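Local coordinates for protein sialidase B (Streptococcus pneumoniae serotype 4, PDB 4XJW) that cleaves terminal sialic acid residues from oligosaccharides, glycoproteins and glycolipids, acting as an intramolecular trans-sialidase, at residues 97-102 / 650-655; 191-196 / 643-648. The protein carries 1 engineered substitution. One frame throughout, in Å; residues are numbered along the deposited sequence. Where two conformers were deposited one is given.

Contact 1. Residues 97-102 / 650-655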
loop_
_atom_site.group_PDB
_atom_site.type_symbol
_atom_site.label_atom_id
_atom_site.label_comp_id
_atom_site.label_asym_id
_atom_site.label_seq_id
_atom_site.Cartn_x
_atom_site.Cartn_y
_atom_site.Cartn_z
ATOM N N GLY A 97 5.414 3.975 17.301
ATOM C CA GLY A 97 5.181 4.485 18.645
ATOM C C GLY A 97 5.181 3.377 19.684
ATOM O O GLY A 97 6.040 3.345 20.583
ATOM N N LYS A 98 4.225 2.454 19.543
ATOM C CA LYS A 98 4.062 1.326 20.462
ATOM C C LYS A 98 3.768 0.042 19.699
ATOM O O LYS A 98 3.240 0.075 18.588
ATOM C CB LYS A 98 2.901 1.572 21.435
ATOM C CG LYS A 98 3.148 2.647 22.483
ATOM C CD LYS A 98 1.991 2.750 23.482
ATOM C CE LYS A 98 2.089 1.685 24.576
ATOM N NZ LYS A 98 0.796 1.504 25.298
ATOM N N HIS A 99 4.093 -1.090 20.322
ATOM C CA HIS A 99 3.842 -2.412 19.758
ATOM C C HIS A 99 3.727 -3.367 20.939
ATOM O O HIS A 99 4.583 -3.356 21.824
ATOM C CB HIS A 99 4.999 -2.805 18.830
ATOM C CG HIS A 99 4.874 -4.170 18.223
ATOM N ND1 HIS A 99 3.866 -4.515 17.350
ATOM C CD2 HIS A 99 5.667 -5.261 18.333
ATOM C CE1 HIS A 99 4.026 -5.772 16.971
ATOM N NE2 HIS A 99 5.112 -6.245 17.553
ATOM N N LYS A 100 2.645 -4.146 20.970
ATOM C CA LYS A 100 2.413 -5.134 22.028
ATOM C C LYS A 100 2.543 -4.551 23.436
ATOM O O LYS A 100 3.127 -5.176 24.332
ATOM C CB LYS A 100 3.345 -6.328 21.861
ATOM C CG LYS A 100 3.069 -7.142 20.610
ATOM C CD LYS A 100 4.085 -8.258 20.458
ATOM C CE LYS A 100 3.772 -9.093 19.238
ATOM N NZ LYS A 100 4.705 -10.251 19.102
ATOM N N GLY A 101 2.011 -3.345 23.607
ATOM C CA GLY A 101 1.972 -2.689 24.905
ATOM C C GLY A 101 3.275 -2.077 25.387
ATOM O O GLY A 101 3.393 -1.726 26.563
ATOM N N GLN A 102 4.254 -1.938 24.495
ATOM C CA GLN A 102 5.547 -1.364 24.865
ATOM C C GLN A 102 5.975 -0.318 23.849
ATOM O O GLN A 102 5.762 -0.491 22.650
ATOM C CB GLN A 102 6.638 -2.443 24.948
ATOM C CG GLN A 102 6.432 -3.506 26.022
ATOM C CD GLN A 102 7.616 -4.456 26.137
ATOM O OE1 GLN A 102 7.602 -5.553 25.579
ATOM N NE2 GLN A 102 8.649 -4.035 26.860
ATOM N N ILE A 650 3.437 -7.292 10.473
ATOM C CA ILE A 650 3.681 -7.638 11.873
ATOM C C ILE A 650 3.051 -8.989 12.219
ATOM O O ILE A 650 2.124 -9.444 11.544
ATOM C CB ILE A 650 3.166 -6.563 12.846
ATOM C CG1 ILE A 650 1.656 -6.357 12.673
ATOM C CG2 ILE A 650 3.922 -5.240 12.653
ATOM C CD1 ILE A 650 1.023 -5.476 13.733
ATOM N N ASP A 651 3.553 -9.599 13.292
ATOM C CA ASP A 651 3.043 -10.862 13.809
ATOM C C ASP A 651 2.476 -10.621 15.208
ATOM O O ASP A 651 3.165 -10.065 16.067
ATOM C CB ASP A 651 4.190 -11.885 13.872
ATOM C CG ASP A 651 3.757 -13.234 14.427
ATOM O OD1 ASP A 651 3.639 -13.364 15.667
ATOM O OD2 ASP A 651 3.562 -14.166 13.620
ATOM N N LEU A 652 1.229 -11.022 15.432
ATOM C CA LEU A 652 0.600 -10.863 16.738
ATOM C C LEU A 652 0.077 -12.194 17.261
ATOM O O LEU A 652 -0.247 -13.101 16.484
ATOM C CB LEU A 652 -0.539 -9.854 16.661
ATOM C CG LEU A 652 -0.134 -8.412 16.336
ATOM C CD1 LEU A 652 -1.366 -7.577 15.992
ATOM C CD2 LEU A 652 0.626 -7.813 17.496
ATOM N N GLU A 653 -0.002 -12.310 18.584
ATOM C CA GLU A 653 -0.624 -13.464 19.227
ATOM C C GLU A 653 -1.949 -13.051 19.865
ATOM O O GLU A 653 -2.140 -11.881 20.196
ATOM C CB GLU A 653 0.309 -14.044 20.285
ATOM C CG GLU A 653 1.608 -14.570 19.719
ATOM C CD GLU A 653 2.464 -15.248 20.766
ATOM O OE1 GLU A 653 2.195 -16.427 21.081
ATOM O OE2 GLU A 653 3.398 -14.592 21.272
ATOM N N ILE A 654 -2.859 -14.004 20.051
ATOM C CA ILE A 654 -4.171 -13.673 20.608
ATOM C C ILE A 654 -4.046 -13.027 21.979
ATOM O O ILE A 654 -4.755 -12.068 22.290
ATOM C CB ILE A 654 -5.101 -14.899 20.672
ATOM C CG1 ILE A 654 -5.408 -15.379 19.263
ATOM C CG2 ILE A 654 -6.394 -14.555 21.388
ATOM C CD1 ILE A 654 -6.034 -14.304 18.384
ATOM N N ASN A 655 -3.109 -13.518 22.785
ATOM C CA ASN A 655 -2.881 -12.921 24.095
ATOM C C ASN A 655 -2.473 -11.440 24.024
ATOM O O ASN A 655 -2.727 -10.685 24.958
ATOM C CB ASN A 655 -1.886 -13.744 24.921
ATOM C CG ASN A 655 -2.493 -15.045 25.438
ATOM O OD1 ASN A 655 -3.700 -15.268 25.338
ATOM N ND2 ASN A 655 -1.654 -15.903 26.009
HETATM O O HOH W 1 5.845 -9.054 16.888
HETATM O O HOH W 2 3.594 -11.926 20.721
HETATM O O HOH W 3 4.650 -12.495 17.905
#

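Contact 2. Residues 191-196 / 643-648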
loop_
_atom_site.group_PDB
_atom_site.type_symbol
_atom_site.label_atom_id
_atom_site.label_comp_id
_atom_site.label_asym_id
_atom_site.label_seq_id
_atom_site.Cartn_x
_atom_site.Cartn_y
_atom_site.Cartn_z
ATOM N N PHE A 191 8.344 -4.679 12.999
ATOM C CA PHE A 191 7.727 -5.059 11.731
ATOM C C PHE A 191 8.797 -5.594 10.774
ATOM O O PHE A 191 10.002 -5.435 11.007
ATOM C CB PHE A 191 7.094 -3.815 11.080
ATOM C CG PHE A 191 8.129 -2.818 10.597
ATOM C CD1 PHE A 191 8.647 -1.864 11.464
ATOM C CD2 PHE A 191 8.597 -2.858 9.285
ATOM C CE1 PHE A 191 9.616 -0.959 11.032
ATOM C CE2 PHE A 191 9.576 -1.976 8.842
ATOM C CZ PHE A 191 10.080 -1.013 9.724
ATOM N N GLN A 192 8.352 -6.196 9.675
ATOM C CA GLN A 192 9.244 -6.503 8.571
ATOM C C GLN A 192 8.641 -6.065 7.246
ATOM O O GLN A 192 7.459 -5.695 7.168
ATOM C CB GLN A 192 9.585 -7.992 8.551
ATOM C CG GLN A 192 8.378 -8.889 8.520
ATOM C CD GLN A 192 8.685 -10.299 9.037
ATOM O OE1 GLN A 192 8.318 -10.671 10.163
ATOM N NE2 GLN A 192 9.342 -11.088 8.207
ATOM N N LEU A 193 9.469 -6.064 6.207
ATOM C CA LEU A 193 9.012 -5.737 4.865
ATOM C C LEU A 193 8.917 -7.003 4.021
ATOM O O LEU A 193 9.819 -7.849 4.041
ATOM C CB LEU A 193 9.933 -4.703 4.198
ATOM C CG LEU A 193 10.081 -3.342 4.887
ATOM C CD1 LEU A 193 11.052 -2.460 4.114
ATOM C CD2 LEU A 193 8.715 -2.691 5.019
ATOM N N ILE A 194 7.808 -7.134 3.301
ATOM C CA ILE A 194 7.638 -8.174 2.300
ATOM C C ILE A 194 7.989 -7.617 0.917
ATOM O O ILE A 194 8.864 -8.146 0.220
ATOM C CB ILE A 194 6.202 -8.735 2.306
ATOM C CG1 ILE A 194 5.863 -9.297 3.690
ATOM C CG2 ILE A 194 6.056 -9.836 1.251
ATOM C CD1 ILE A 194 4.458 -9.812 3.827
ATOM N N PHE A 195 7.294 -6.560 0.519
ATOM C CA PHE A 195 7.583 -5.825 -0.705
ATOM C C PHE A 195 8.314 -4.552 -0.316
ATOM O O PHE A 195 7.987 -3.933 0.700
ATOM C CB PHE A 195 6.263 -5.480 -1.408
ATOM C CG PHE A 195 5.401 -6.681 -1.676
ATOM C CD1 PHE A 195 5.644 -7.489 -2.785
ATOM C CD2 PHE A 195 4.363 -7.019 -0.812
ATOM C CE1 PHE A 195 4.868 -8.627 -3.043
ATOM C CE2 PHE A 195 3.565 -8.151 -1.063
ATOM C CZ PHE A 195 3.807 -8.942 -2.181
ATOM N N GLN A 196 9.323 -4.162 -1.085
ATOM C CA GLN A 196 10.072 -2.969 -0.707
ATOM C C GLN A 196 10.743 -2.333 -1.904
ATOM O O GLN A 196 10.997 -2.999 -2.893
ATOM C CB GLN A 196 11.109 -3.296 0.372
ATOM C CG GLN A 196 12.151 -4.318 -0.065
ATOM C CD GLN A 196 12.682 -5.121 1.103
ATOM O OE1 GLN A 196 13.424 -4.611 1.932
ATOM N NE2 GLN A 196 12.286 -6.394 1.179
ATOM N N LEU A 643 4.966 7.772 -0.552
ATOM C CA LEU A 643 5.889 7.349 0.495
ATOM C C LEU A 643 6.332 5.936 0.202
ATOM O O LEU A 643 5.501 5.095 -0.152
ATOM C CB LEU A 643 5.224 7.378 1.872
ATOM C CG LEU A 643 4.522 8.675 2.288
ATOM C CD1 LEU A 643 3.812 8.504 3.624
ATOM C CD2 LEU A 643 5.490 9.839 2.342
ATOM N N SER A 644 7.626 5.687 0.380
ATOM C CA SER A 644 8.164 4.348 0.183
ATOM C C SER A 644 8.252 3.532 1.473
ATOM O O SER A 644 8.512 4.061 2.563
ATOM C CB SER A 644 9.529 4.427 -0.483
ATOM O OG SER A 644 9.410 4.968 -1.780
ATOM N N ASN A 645 8.019 2.229 1.335
ATOM C CA ASN A 645 8.220 1.270 2.421
ATOM C C ASN A 645 7.360 1.549 3.642
ATOM O O ASN A 645 7.818 1.450 4.791
ATOM C CB ASN A 645 9.708 1.181 2.796
ATOM C CG ASN A 645 10.538 0.508 1.732
ATOM O OD1 ASN A 645 10.032 0.139 0.676
ATOM N ND2 ASN A 645 11.833 0.354 2.001
ATOM N N VAL A 646 6.096 1.876 3.376
ATOM C CA VAL A 646 5.100 2.069 4.431
ATOM C C VAL A 646 4.125 0.893 4.567
ATOM O O VAL A 646 3.401 0.817 5.553
ATOM C CB VAL A 646 4.332 3.387 4.251
ATOM C CG1 VAL A 646 5.253 4.575 4.554
ATOM C CG2 VAL A 646 3.747 3.478 2.825
ATOM N N VAL A 647 4.121 -0.020 3.587
ATOM C CA VAL A 647 3.350 -1.264 3.714
ATOM C C VAL A 647 4.247 -2.238 4.479
ATOM O O VAL A 647 5.324 -2.616 4.012
ATOM C CB VAL A 647 2.947 -1.859 2.354
ATOM C CG1 VAL A 647 2.208 -3.197 2.541
ATOM C CG2 VAL A 647 2.049 -0.877 1.581
ATOM N N GLN A 648 3.810 -2.584 5.684
ATOM C CA GLN A 648 4.625 -3.326 6.643
ATOM C C GLN A 648 3.866 -4.497 7.239
ATOM O O GLN A 648 2.638 -4.498 7.289
ATOM C CB GLN A 648 5.071 -2.371 7.755
ATOM C CG GLN A 648 5.922 -1.222 7.240
ATOM C CD GLN A 648 6.359 -0.255 8.309
ATOM O OE1 GLN A 648 5.981 -0.371 9.474
ATOM N NE2 GLN A 648 7.166 0.736 7.905
HETATM O O HOH W 4 6.157 -4.792 2.665
HETATM O O HOH W 5 6.628 -1.528 1.691
#

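Contact 1. Residues 97-102 / 650-655
The backbones at Lys-100 and Leu-652 stay 8.0 Å apart, CA to CA, and the gap is bridged by side chains and water. On one side of it His-99 to Gln-102 form a type I' turn, closed by a pair of backbone bonds, His-99 N to Gln-102 O and Gln-102 N to His-99 O, with Lys-100 and Gly-101 at its tip. The imidazole of His-99 is brought to the partner strand by a first torsion of 178°, CG anti to the backbone N. His-99 CE1 lies 4.0 Å from Leu-652 CD2 and 4.3 Å from Ile-650 CB. One face of the ring is covered by the neighbouring side chain, Lys-100 CG standing 3.8 Å above its centre. From there the lysine runs fully extended, antiparallel to the side chain of Leu-652, so that Lys-100 CE touches Leu-652 CD2 at 3.8 Å.

This is a two-residue beta hairpin of the N-terminal concanavalin-like domain, linking strands 98-99 and 102-113, and it leans on strand 647-652, an outer strand of the last sheet of the catalytic beta-propeller. Tyr-604 ties in a further propeller sheet: its OH bonds to Lys-100 N, and its side chain touches His-99 and Leu-652.

The polar end is wet. Three waters accept from Lys-100 NZ, so its weak 3.4 Å bond to Asp-651 O can only share a proton with one of them. Water 1 sits in the plane of the imidazole, 3.0 Å from His-99 NE2, and donates to Asp-651 O. Water 2 leads to Glu-653 OE2 and water 3 to Asp-651 OD1, an oxygen also bonded to His-625 ND1. Lys-100 NZ stays 4.8 Å from Asp-651 OD1, too far for direct contact, and meets both carboxylates through water.

Contact 2. Residues 191-196 / 643-648
Phe-191 and Gln-648 make the dense end of this contact, a ring and an amide stacked with their planes only 8° apart. Gln-648 OE1 stands 3.4 Å above the ring, offset toward its rim near CG, while NE2 reaches over CE2 and CZ. The amide is fixed in rotation from both ends: Trp-96 NE1 donates to OE1, and Gln-648 NE2 gives a nearly straight bond (165°) to Asn-645 O, 3.3 Å away. Trp-96 also lays its ring almost parallel to that of Phe-191.

Leu-193 continues the packing by forking between two partners. Leu-193 CD2 meets Val-647 O at 3.5 Å and the CG of Gln-648, whereas Leu-193 CD1 lies 3.6 Å from Asn-645 ND2, the two side chains crossing at about a right angle. Residues 191-196 belong to the loop that leads into the first propeller strand, 205-213, and here they run beside the start of strand 647-652 in the last propeller sheet. Gln-192 adds a backbone hydrogen bond to Tyr-649.

Beyond Leu-193 the fit loosens and water takes over. Phe-195 O and Val-647 O approach to 4.4 Å, and waters 4 and 5 each bridge the two carbonyls, though more acceptors lie in reach than they have protons; water 4 also accepts from Ile-194 N, at 2.9 Å. At the other edge Asn-645 OD1 rests against Gln-196 CA at 3.4 Å while accepting a hydrogen bond from Ser-197 N.

How the contacts relate
Both contacts draw on strand 647-652, contact 2 at its beginning and contact 1 at its end, with centres about 17 Å apart. They meet where Ile-650 CG2 packs on Phe-191 CB, 3.8 Å away. Trp-96, tied into contact 2, immediately precedes the 97-102 segment. Contact 2 is the one nearer the catalytic centre: the side chain of Val-647 lies about 6 Å from that of Arg-207, a probable substrate-binding residue, and about 8 Å from that of Tyr-615, the probable nucleophile. Contact 1 lies away from these residues; its tie to the inhibitor is indirect, Asp-651 touching Leu-621 of the OPX pocket with its side chain about 12 Å from the ligand.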